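Peptidase family U32 (Geobacillus thermoleovorans, PDB 4HE6) is of unknown function, being the small all-beta C-terminal domain of a putative U32-family peptidase. Local coordinates at residues A22-R27 and V71-K76; N28-G33 and D62-P67; P41-F46 and P78-N83. One frame throughout, in Å; residues are numbered along the deposited sequence.

Contact 1 of 3, residues A22-R27 and V71-K76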
loop_
_atom_site.group_PDB
_atom_site.type_symbol
_atom_site.label_atom_id
_atom_site.label_comp_id
_atom_site.label_asym_id
_atom_site.label_seq_id
_atom_site.Cartn_x
_atom_site.Cartn_y
_atom_site.Cartn_z
ATOM N N ALA A 22 6.616 3.877 -1.812
ATOM C CA ALA A 22 6.156 2.589 -2.259
ATOM C C ALA A 22 5.227 2.707 -3.473
ATOM O O ALA A 22 4.481 3.704 -3.564
ATOM C CB ALA A 22 5.405 1.856 -1.159
ATOM N N THR A 23 5.283 1.710 -4.332
ATOM C CA THR A 23 4.387 1.543 -5.441
ATOM C C THR A 23 3.483 0.369 -5.134
ATOM O O THR A 23 3.987 -0.762 -4.853
ATOM C CB THR A 23 5.168 1.292 -6.746
ATOM O OG1 THR A 23 6.037 2.396 -6.964
ATOM C CG2 THR A 23 4.222 1.130 -7.927
ATOM N N VAL A 24 2.177 0.581 -5.096
ATOM C CA VAL A 24 1.217 -0.406 -4.627
ATOM C C VAL A 24 0.096 -0.586 -5.650
ATOM O O VAL A 24 -0.468 0.376 -6.137
ATOM C CB VAL A 24 0.661 0.056 -3.254
ATOM C CG1 VAL A 24 -0.479 -0.866 -2.826
ATOM C CG2 VAL A 24 1.779 0.143 -2.246
ATOM N N GLN A 25 -0.209 -1.851 -5.925
ATOM C CA GLN A 25 -1.349 -2.196 -6.768
ATOM C C GLN A 25 -2.553 -2.351 -5.855
ATOM O O GLN A 25 -2.596 -3.212 -4.985
ATOM C CB GLN A 25 -1.044 -3.459 -7.534
ATOM C CG GLN A 25 -2.155 -3.926 -8.487
ATOM C CD GLN A 25 -1.786 -5.235 -9.151
ATOM O OE1 GLN A 25 -1.591 -6.223 -8.417
ATOM N NE2 GLN A 25 -1.647 -5.335 -10.476
ATOM N N GLN A 26 -3.533 -1.487 -6.040
ATOM C CA GLN A 26 -4.737 -1.511 -5.209
ATOM C C GLN A 26 -5.519 -2.787 -5.443
ATOM O O GLN A 26 -5.633 -3.259 -6.572
ATOM C CB GLN A 26 -5.589 -0.293 -5.536
ATOM C CG GLN A 26 -6.784 -0.036 -4.606
ATOM C CD GLN A 26 -8.071 -0.639 -5.081
ATOM O OE1 GLN A 26 -8.119 -1.697 -5.687
ATOM N NE2 GLN A 26 -9.181 0.052 -4.777
ATOM N N ARG A 27 -6.057 -3.319 -4.362
ATOM C CA ARG A 27 -7.046 -4.378 -4.470
ATOM C C ARG A 27 -8.391 -4.003 -3.866
ATOM O O ARG A 27 -9.393 -4.514 -4.341
ATOM C CB ARG A 27 -6.451 -5.691 -3.901
ATOM C CG ARG A 27 -6.865 -6.927 -4.680
ATOM C CD ARG A 27 -6.488 -6.907 -6.148
ATOM N NE ARG A 27 -6.499 -8.186 -6.808
ATOM C CZ ARG A 27 -5.515 -9.037 -7.048
ATOM N NH1 ARG A 27 -4.250 -8.781 -6.693
ATOM N NH2 ARG A 27 -5.755 -10.157 -7.683
ATOM N N VAL A 71 -0.782 2.871 -7.445
ATOM C CA VAL A 71 -0.688 4.137 -6.734
ATOM C C VAL A 71 0.677 4.164 -5.979
ATOM O O VAL A 71 1.343 3.130 -5.824
ATOM C CB VAL A 71 -1.860 4.385 -5.790
ATOM C CG1 VAL A 71 -3.158 4.340 -6.581
ATOM C CG2 VAL A 71 -1.873 3.404 -4.640
ATOM N N LYS A 72 1.038 5.345 -5.531
ATOM C CA LYS A 72 2.277 5.585 -4.805
ATOM C C LYS A 72 2.005 6.400 -3.556
ATOM O O LYS A 72 1.126 7.264 -3.538
ATOM C CB LYS A 72 3.253 6.307 -5.711
ATOM C CG LYS A 72 3.657 5.493 -6.932
ATOM C CD LYS A 72 4.643 6.198 -7.828
ATOM C CE LYS A 72 5.240 5.254 -8.872
ATOM N NZ LYS A 72 6.658 5.656 -9.136
ATOM N N PHE A 73 2.793 6.149 -2.522
ATOM C CA PHE A 73 2.732 6.893 -1.296
ATOM C C PHE A 73 3.958 6.575 -0.446
ATOM O O PHE A 73 4.613 5.531 -0.635
ATOM C CB PHE A 73 1.442 6.650 -0.502
ATOM C CG PHE A 73 1.059 5.234 -0.264
ATOM C CD1 PHE A 73 0.335 4.495 -1.183
ATOM C CD2 PHE A 73 1.441 4.621 0.947
ATOM C CE1 PHE A 73 -0.014 3.197 -0.933
ATOM C CE2 PHE A 73 1.076 3.321 1.178
ATOM C CZ PHE A 73 0.330 2.608 0.250
ATOM N N LYS A 74 4.263 7.451 0.473
ATOM C CA LYS A 74 5.339 7.257 1.419
ATOM C C LYS A 74 5.000 6.173 2.428
ATOM O O LYS A 74 3.879 6.140 2.944
ATOM C CB LYS A 74 5.660 8.565 2.147
ATOM C CG LYS A 74 6.911 8.555 2.936
ATOM C CD LYS A 74 8.079 9.219 2.184
ATOM C CE LYS A 74 8.779 10.189 3.114
ATOM N NZ LYS A 74 7.780 11.047 3.856
ATOM N N VAL A 75 5.995 5.335 2.745
ATOM C CA VAL A 75 5.829 4.356 3.808
ATOM C C VAL A 75 6.896 4.539 4.851
ATOM O O VAL A 75 8.007 5.047 4.616
ATOM C CB VAL A 75 5.783 2.910 3.249
ATOM C CG1 VAL A 75 4.528 2.742 2.331
ATOM C CG2 VAL A 75 7.062 2.533 2.525
ATOM N N LYS A 76 6.591 4.047 6.057
ATOM C CA LYS A 76 7.393 4.317 7.228
ATOM C C LYS A 76 8.553 3.384 7.498
ATOM O O LYS A 76 9.437 3.710 8.303
ATOM C CB LYS A 76 6.430 4.342 8.460
ATOM C CG LYS A 76 5.605 5.602 8.476
ATOM C CD LYS A 76 6.356 6.897 8.503
ATOM C CE LYS A 76 7.377 7.067 9.605
ATOM N NZ LYS A 76 8.202 8.318 9.562
#

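Contact 2 of 3, residues N28-G33 and D62-P67. With ACT (acetate ion), chain C.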
loop_
_atom_site.group_PDB
_atom_site.type_symbol
_atom_site.label_atom_id
_atom_site.label_comp_id
_atom_site.label_asym_id
_atom_site.label_seq_id
_atom_site.Cartn_x
_atom_site.Cartn_y
_atom_site.Cartn_z
ATOM N N ASN A 28 -8.388 -3.181 -2.836
ATOM C CA ASN A 28 -9.653 -2.681 -2.249
ATOM C C ASN A 28 -9.433 -1.238 -1.796
ATOM O O ASN A 28 -8.299 -0.821 -1.572
ATOM C CB ASN A 28 -10.131 -3.564 -1.106
ATOM C CG ASN A 28 -10.611 -4.907 -1.565
ATOM O OD1 ASN A 28 -11.719 -5.034 -2.120
ATOM N ND2 ASN A 28 -9.800 -5.923 -1.417
ATOM N N HIS A 29 -10.520 -0.517 -1.621
ATOM C CA HIS A 29 -10.457 0.913 -1.364
ATOM C C HIS A 29 -9.596 1.261 -0.139
ATOM O O HIS A 29 -9.746 0.700 0.933
ATOM C CB HIS A 29 -11.887 1.384 -1.034
ATOM C CG HIS A 29 -12.116 2.826 -0.927
ATOM N ND1 HIS A 29 -11.673 3.636 0.092
ATOM C CD2 HIS A 29 -12.792 3.632 -1.794
ATOM C CE1 HIS A 29 -12.071 4.870 -0.143
ATOM N NE2 HIS A 29 -12.734 4.894 -1.264
ATOM N N PHE A 30 -8.765 2.292 -0.295
ATOM C CA PHE A 30 -8.110 2.900 0.822
ATOM C C PHE A 30 -7.861 4.381 0.467
ATOM O O PHE A 30 -7.906 4.768 -0.707
ATOM C CB PHE A 30 -6.797 2.207 1.211
ATOM C CG PHE A 30 -5.737 2.127 0.147
ATOM C CD1 PHE A 30 -4.777 3.137 0.061
ATOM C CD2 PHE A 30 -5.673 1.090 -0.723
ATOM C CE1 PHE A 30 -3.751 3.034 -0.860
ATOM C CE2 PHE A 30 -4.670 0.972 -1.661
ATOM C CZ PHE A 30 -3.719 1.972 -1.744
ATOM N N ARG A 31 -7.649 5.198 1.506
ATOM C CA ARG A 31 -7.566 6.651 1.253
ATOM C C ARG A 31 -6.691 7.261 2.320
ATOM O O ARG A 31 -6.420 6.684 3.384
ATOM C CB ARG A 31 -8.946 7.250 1.282
ATOM C CG ARG A 31 -9.590 7.306 2.648
ATOM C CD ARG A 31 -10.988 7.918 2.624
ATOM N NE ARG A 31 -11.529 7.883 3.985
ATOM C CZ ARG A 31 -12.803 7.799 4.297
ATOM N NH1 ARG A 31 -13.769 7.729 3.374
ATOM N NH2 ARG A 31 -13.181 7.773 5.584
ATOM N N PRO A 32 -6.258 8.497 2.059
ATOM C CA PRO A 32 -5.471 9.224 3.092
ATOM C C PRO A 32 -6.221 9.305 4.406
ATOM O O PRO A 32 -7.434 9.539 4.450
ATOM C CB PRO A 32 -5.178 10.584 2.431
ATOM C CG PRO A 32 -5.205 10.279 0.976
ATOM C CD PRO A 32 -6.366 9.279 0.822
ATOM N N GLY A 33 -5.471 9.113 5.485
ATOM C CA GLY A 33 -6.001 9.058 6.816
ATOM C C GLY A 33 -6.304 7.679 7.309
ATOM O O GLY A 33 -6.464 7.480 8.524
ATOM N N ASP A 62 -7.864 11.484 -4.078
ATOM C CA ASP A 62 -8.577 11.491 -2.805
ATOM C C ASP A 62 -8.745 10.121 -2.211
ATOM O O ASP A 62 -8.854 9.979 -0.977
ATOM C CB ASP A 62 -9.949 12.190 -2.922
ATOM C CG ASP A 62 -10.960 11.467 -3.744
ATOM O OD1 ASP A 62 -10.570 10.964 -4.813
ATOM O OD2 ASP A 62 -12.142 11.426 -3.283
ATOM N N ALA A 63 -8.709 9.104 -3.043
ATOM C CA ALA A 63 -8.809 7.716 -2.601
ATOM C C ALA A 63 -8.225 6.843 -3.710
ATOM O O ALA A 63 -8.290 7.209 -4.884
ATOM C CB ALA A 63 -10.242 7.288 -2.323
ATOM N N ALA A 64 -7.759 5.661 -3.358
ATOM C CA ALA A 64 -7.418 4.584 -4.284
ATOM C C ALA A 64 -8.646 3.691 -4.360
ATOM O O ALA A 64 -8.823 2.762 -3.570
ATOM C CB ALA A 64 -6.186 3.827 -3.792
ATOM N N ARG A 65 -9.590 4.055 -5.234
ATOM C CA ARG A 65 -10.917 3.453 -5.279
ATOM C C ARG A 65 -11.135 2.576 -6.495
ATOM O O ARG A 65 -12.236 2.042 -6.690
ATOM C CB ARG A 65 -12.026 4.509 -5.220
ATOM C CG ARG A 65 -12.052 5.409 -6.408
ATOM C CD ARG A 65 -13.306 6.244 -6.486
ATOM N NE ARG A 65 -13.510 7.032 -5.300
ATOM C CZ ARG A 65 -12.936 8.184 -4.991
ATOM N NH1 ARG A 65 -12.093 8.718 -5.849
ATOM N NH2 ARG A 65 -13.176 8.821 -3.851
ATOM N N HIS A 66 -10.142 2.395 -7.376
ATOM C CA HIS A 66 -10.287 1.657 -8.611
ATOM C C HIS A 66 -9.467 0.377 -8.563
ATOM O O HIS A 66 -8.239 0.457 -8.455
ATOM C CB HIS A 66 -9.819 2.498 -9.767
ATOM C CG HIS A 66 -10.615 3.722 -9.986
ATOM N ND1 HIS A 66 -11.977 3.716 -10.200
ATOM C CD2 HIS A 66 -10.209 4.989 -9.992
ATOM C CE1 HIS A 66 -12.347 4.980 -10.351
ATOM N NE2 HIS A 66 -11.310 5.765 -10.231
ATOM N N PRO A 67 -10.129 -0.770 -8.567
ATOM C CA PRO A 67 -9.403 -2.056 -8.440
ATOM C C PRO A 67 -8.245 -2.154 -9.446
ATOM O O PRO A 67 -8.373 -1.927 -10.631
ATOM C CB PRO A 67 -10.489 -3.093 -8.682
ATOM C CG PRO A 67 -11.692 -2.415 -8.119
ATOM C CD PRO A 67 -11.586 -0.985 -8.599
HETATM C C ACT C . -15.526 6.587 -2.417
HETATM O O ACT C . -15.607 6.095 -3.552
HETATM O OXT ACT C . -14.473 7.108 -1.985
HETATM C CH3 ACT C . -16.726 6.544 -1.514
#

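Contact 3 of 3, residues P41-F46 and P78-N83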
loop_
_atom_site.group_PDB
_atom_site.type_symbol
_atom_site.label_atom_id
_atom_site.label_comp_id
_atom_site.label_asym_id
_atom_site.label_seq_id
_atom_site.Cartn_x
_atom_site.Cartn_y
_atom_site.Cartn_z
ATOM N N PRO A 41 6.440 -12.260 4.648
ATOM C CA PRO A 41 7.703 -12.725 5.107
ATOM C C PRO A 41 8.769 -11.630 4.757
ATOM O O PRO A 41 8.624 -10.884 3.781
ATOM C CB PRO A 41 7.945 -14.044 4.378
ATOM C CG PRO A 41 7.003 -14.009 3.249
ATOM C CD PRO A 41 5.872 -13.094 3.598
ATOM N N GLU A 42 9.754 -11.696 5.580
ATOM C CA GLU A 42 11.004 -10.935 5.411
ATOM C C GLU A 42 10.896 -9.526 5.985
ATOM O O GLU A 42 11.904 -8.849 6.015
ATOM C CB GLU A 42 11.597 -10.877 3.977
ATOM C CG GLU A 42 11.649 -12.234 3.271
ATOM C CD GLU A 42 12.436 -12.277 2.005
ATOM O OE1 GLU A 42 13.666 -12.008 2.095
ATOM O OE2 GLU A 42 11.928 -12.597 0.912
ATOM N N ILE A 43 9.703 -9.122 6.446
ATOM C CA ILE A 43 9.547 -7.912 7.233
ATOM C C ILE A 43 8.853 -8.212 8.558
ATOM O O ILE A 43 7.973 -9.096 8.616
ATOM C CB ILE A 43 8.778 -6.765 6.521
ATOM C CG1 ILE A 43 7.312 -7.129 6.190
ATOM C CG2 ILE A 43 9.511 -6.280 5.293
ATOM C CD1 ILE A 43 6.509 -5.936 5.728
ATOM N N GLU A 44 9.202 -7.445 9.593
ATOM C CA GLU A 44 8.303 -7.331 10.724
ATOM C C GLU A 44 7.072 -6.552 10.261
ATOM O O GLU A 44 7.224 -5.458 9.699
ATOM C CB GLU A 44 8.964 -6.666 11.935
ATOM C CG GLU A 44 7.993 -6.557 13.122
ATOM C CD GLU A 44 8.572 -5.829 14.297
ATOM O OE1 GLU A 44 9.179 -4.774 14.098
ATOM O OE2 GLU A 44 8.364 -6.348 15.427
ATOM N N ASN A 45 5.895 -7.068 10.485
ATOM C CA ASN A 45 4.691 -6.338 10.100
ATOM C C ASN A 45 4.625 -5.033 10.844
ATOM O O ASN A 45 5.044 -4.933 12.011
ATOM C CB ASN A 45 3.465 -7.183 10.457
ATOM C CG ASN A 45 3.374 -8.507 9.765
ATOM O OD1 ASN A 45 4.187 -8.851 8.888
ATOM N ND2 ASN A 45 2.396 -9.295 10.155
ATOM N N PHE A 46 4.075 -4.003 10.193
ATOM C CA PHE A 46 3.994 -2.697 10.829
ATOM C C PHE A 46 2.789 -1.941 10.296
ATOM O O PHE A 46 2.275 -2.202 9.197
ATOM C CB PHE A 46 5.282 -1.880 10.624
ATOM C CG PHE A 46 5.508 -1.419 9.212
ATOM C CD1 PHE A 46 5.093 -0.175 8.749
ATOM C CD2 PHE A 46 6.177 -2.254 8.314
ATOM C CE1 PHE A 46 5.308 0.216 7.423
ATOM C CE2 PHE A 46 6.421 -1.852 7.007
ATOM C CZ PHE A 46 6.020 -0.629 6.574
ATOM N N PRO A 78 11.034 0.115 5.270
ATOM C CA PRO A 78 11.253 -0.564 3.990
ATOM C C PRO A 78 10.293 -1.697 3.763
ATOM O O PRO A 78 9.813 -2.379 4.695
ATOM C CB PRO A 78 12.698 -1.059 4.086
ATOM C CG PRO A 78 13.373 -0.056 5.037
ATOM C CD PRO A 78 12.284 0.176 6.084
ATOM N N LEU A 79 10.007 -1.924 2.477
ATOM C CA LEU A 79 9.159 -2.973 1.946
ATOM C C LEU A 79 9.870 -3.689 0.821
ATOM O O LEU A 79 10.715 -3.095 0.144
ATOM C CB LEU A 79 7.850 -2.394 1.397
ATOM C CG LEU A 79 6.979 -1.760 2.469
ATOM C CD1 LEU A 79 5.820 -0.996 1.799
ATOM C CD2 LEU A 79 6.427 -2.767 3.459
ATOM N N PHE A 80 9.497 -4.951 0.638
ATOM C CA PHE A 80 9.952 -5.672 -0.535
ATOM C C PHE A 80 8.825 -5.870 -1.515
ATOM O O PHE A 80 7.660 -5.911 -1.128
ATOM C CB PHE A 80 10.478 -7.033 -0.124
ATOM C CG PHE A 80 11.666 -7.005 0.744
ATOM C CD1 PHE A 80 11.593 -7.150 2.107
ATOM C CD2 PHE A 80 12.925 -6.809 0.146
ATOM C CE1 PHE A 80 12.704 -7.102 2.918
ATOM C CE2 PHE A 80 14.044 -6.756 0.940
ATOM C CZ PHE A 80 13.949 -6.907 2.308
ATOM N N PRO A 81 9.124 -6.011 -2.796
ATOM C CA PRO A 81 8.085 -6.353 -3.772
ATOM C C PRO A 81 7.349 -7.590 -3.296
ATOM O O PRO A 81 7.904 -8.571 -2.861
ATOM C CB PRO A 81 8.898 -6.614 -5.022
ATOM C CG PRO A 81 10.115 -5.724 -4.883
ATOM C CD PRO A 81 10.451 -5.862 -3.425
ATOM N N TYR A 82 6.010 -7.483 -3.389
ATOM C CA TYR A 82 5.058 -8.552 -3.120
ATOM C C TYR A 82 4.794 -8.806 -1.657
ATOM O O TYR A 82 4.027 -9.705 -1.319
ATOM C CB TYR A 82 5.339 -9.839 -3.960
ATOM C CG TYR A 82 5.352 -9.397 -5.408
ATOM C CD1 TYR A 82 6.497 -9.124 -6.081
ATOM C CD2 TYR A 82 4.159 -9.110 -6.071
ATOM C CE1 TYR A 82 6.550 -8.656 -7.390
ATOM C CE2 TYR A 82 4.170 -8.641 -7.353
ATOM C CZ TYR A 82 5.343 -8.410 -8.011
ATOM O OH TYR A 82 5.366 -7.920 -9.301
ATOM N N ASN A 83 5.338 -7.929 -0.759
ATOM C CA ASN A 83 4.676 -7.754 0.504
ATOM C C ASN A 83 3.250 -7.252 0.265
ATOM O O ASN A 83 2.928 -6.766 -0.790
ATOM C CB ASN A 83 5.480 -6.822 1.409
ATOM C CG ASN A 83 6.786 -7.448 1.963
ATOM O OD1 ASN A 83 7.754 -6.760 2.182
ATOM N ND2 ASN A 83 6.891 -8.760 2.166
#

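Contact 1 of 3, residues A22-R27 and V71-K76
Ala-22 to Val-24 and Val-71 to Phe-73 pair as adjacent antiparallel strands; the axes of strand segments 22-26 and 71-74 come within 4.8 Å, with 136° between their N-to-C directions as evidence of strong twist. The hydrogen-bonded pairs Ala-22/Phe-73 and Val-24/Val-71 flank the non-hydrogen-bonded pair Thr-23/Lys-72. The valine pair is the tighter of the two: Val-24 N reaches Val-71 O at 2.8 Å and 173° at the hydrogen, and Val-71 N returns to Val-24 O at 2.8 Å. In the other pair Ala-22 N donates to Phe-73 O and Phe-73 N hydrogen-bonds back to Ala-22 O at 3.1 Å, an oxygen that also takes a CA-H...O contact from Lys-72 CA at 3.2 Å.

Ala-22, Val-24, Val-71 and Phe-73 turn to one face of the sheet. With CG held between its backbone N and carbonyl carbon (chi1 50°), Phe-73 carries its ring toward Val-24, whose CG2 approaches obliquely and touches CE1 at 3.8 Å. Just past the strand end, Val-75 CG1 packs on Ala-22 CB at 3.7 Å, and Phe-38 of strand 35-39 touches both Val-75 and Phe-73. On the other face Thr-23 and Lys-72 lie side by side, pointing the same way; the hydroxyl lies beside the lysine's methylenes, Thr-23 OG1 being nearest to Lys-72 CE at 3.5 Å.

The pairing is therefore two-sided: four backbone bonds satisfy the N-H and C=O groups of Ala-22, Val-24, Val-71 and Phe-73, while Thr-23 bonds to strand 10-16; apolar side chains make one face core, leaving the Thr-23/Lys-72 face partly exposed.

Contact 2 of 3, residues N28-G33 and D62-P67
His-29 and Arg-65 lie side by side and point the same way, His-29 CD2 resting 3.6 Å from Arg-65 CB while the imidazole and guanidinium planes stand 70° apart. Both converge on an acetate ion, probably from the crystallisation liquor. OXT of the acetate sits at the imidazole edge, 2.9 Å from His-29 NE2, and also accepts Arg-65 NH2 at 2.8 Å; Arg-65 NE donates to the acetate O. Asp-62 takes another side of the guanidinium, gripped end-on by NH1 and NH2 in a salt bridge, so that NH2 serves both carboxylates and the group's rotation is restrained. A leucine in place of His-29, lacking the NE2 donor, would probably leave the acetate held by Arg-65 alone among the residues of the two segments and so more loosely placed.

Toward the core, Phe-30 offers one ring face to Ala-64, whose CB lies 3.8 Å from the centroid and 13° off the normal, a CH-pi contact. Phe-30 also touches Val-71 and Ile-53. Ala-64 N gives Phe-30 O a 2.8 Å bond, whereas the return from Phe-30 N to Ala-64 O is weak at 3.3 Å.

The arrangement is a single antiparallel bridge of the hydrogen-bonded kind between two loops, its outer histidine-arginine pair holding acetate in this crystal without implying a natural ligand.

Contact 3 of 3, residues P41-F46 and P78-N83
Ile-43 directs its CB toward segment 78-83, where both branches touch Asn-83 OD1 and each also reaches an apolar partner. From CB, CG1 lies between the backbone N and the carbonyl carbon (chi1 63°), which sets CG2 anti to the carbonyl carbon; Ile-43 CG2 meets Asn-83 OD1 at 3.6 Å and, at the ring edge and near its plane, Phe-80 CD1 at 3.9 Å. The other branch starts with CG1, 4.0 Å from Asn-83 OD1, and ends in Ile-43 CD1, 3.8 Å from Asn-83 OD1 and also against Leu-79 CD2 as the two side chains cross. That leucine methyl also meets the edge of the Phe-46 ring, 3.7 Å from Phe-46 CE2, and Leu-79 packs beyond on Phe-38 and Val-12.

Asn-83 closes a type II beta turn that begins at Phe-80, its N bonding to Phe-80 O. Its OD1 receives Phe-80 N at 2.9 Å from above the carbonyl plane, and its ND2 donates to Pro-41 O at 3.2 Å, a somewhat bent bond (142° at the hydrogen) with the oxygen close to the amide plane.

One side-chain amide thus serves both loops: bonds at its two ends restrict its rotation, and the OD1 bond to Phe-80 N probably helps hold the turn and gives this oxygen a donor while Ile-43 methyls cover it.

How the contacts relate
The six segments come along the chain as 22-27, 28-33, 41-46, 62-67, 71-76 and 78-83. Contact 2 therefore closes a shorter loop within the span of contact 1, whereas contact 3 alternates with both. Contact 1 pairs two strands of the antiparallel sheet, with its centre about 4 Å from the centre of the chain; contacts 2 and 3 join connecting loops on opposite sides of that centre, their own centres about 21 Å apart. Each still touches contact 1: Gln-26 NE2 probably hydrogen-bonds to Ala-64 O at 3.0 Å, and Ala-22 CB packs 4.1 Å from Leu-79 CD1. A helix-free domain is thus tied near its centre by strand pairing and on two sides by loop contacts between sequence-distant segments.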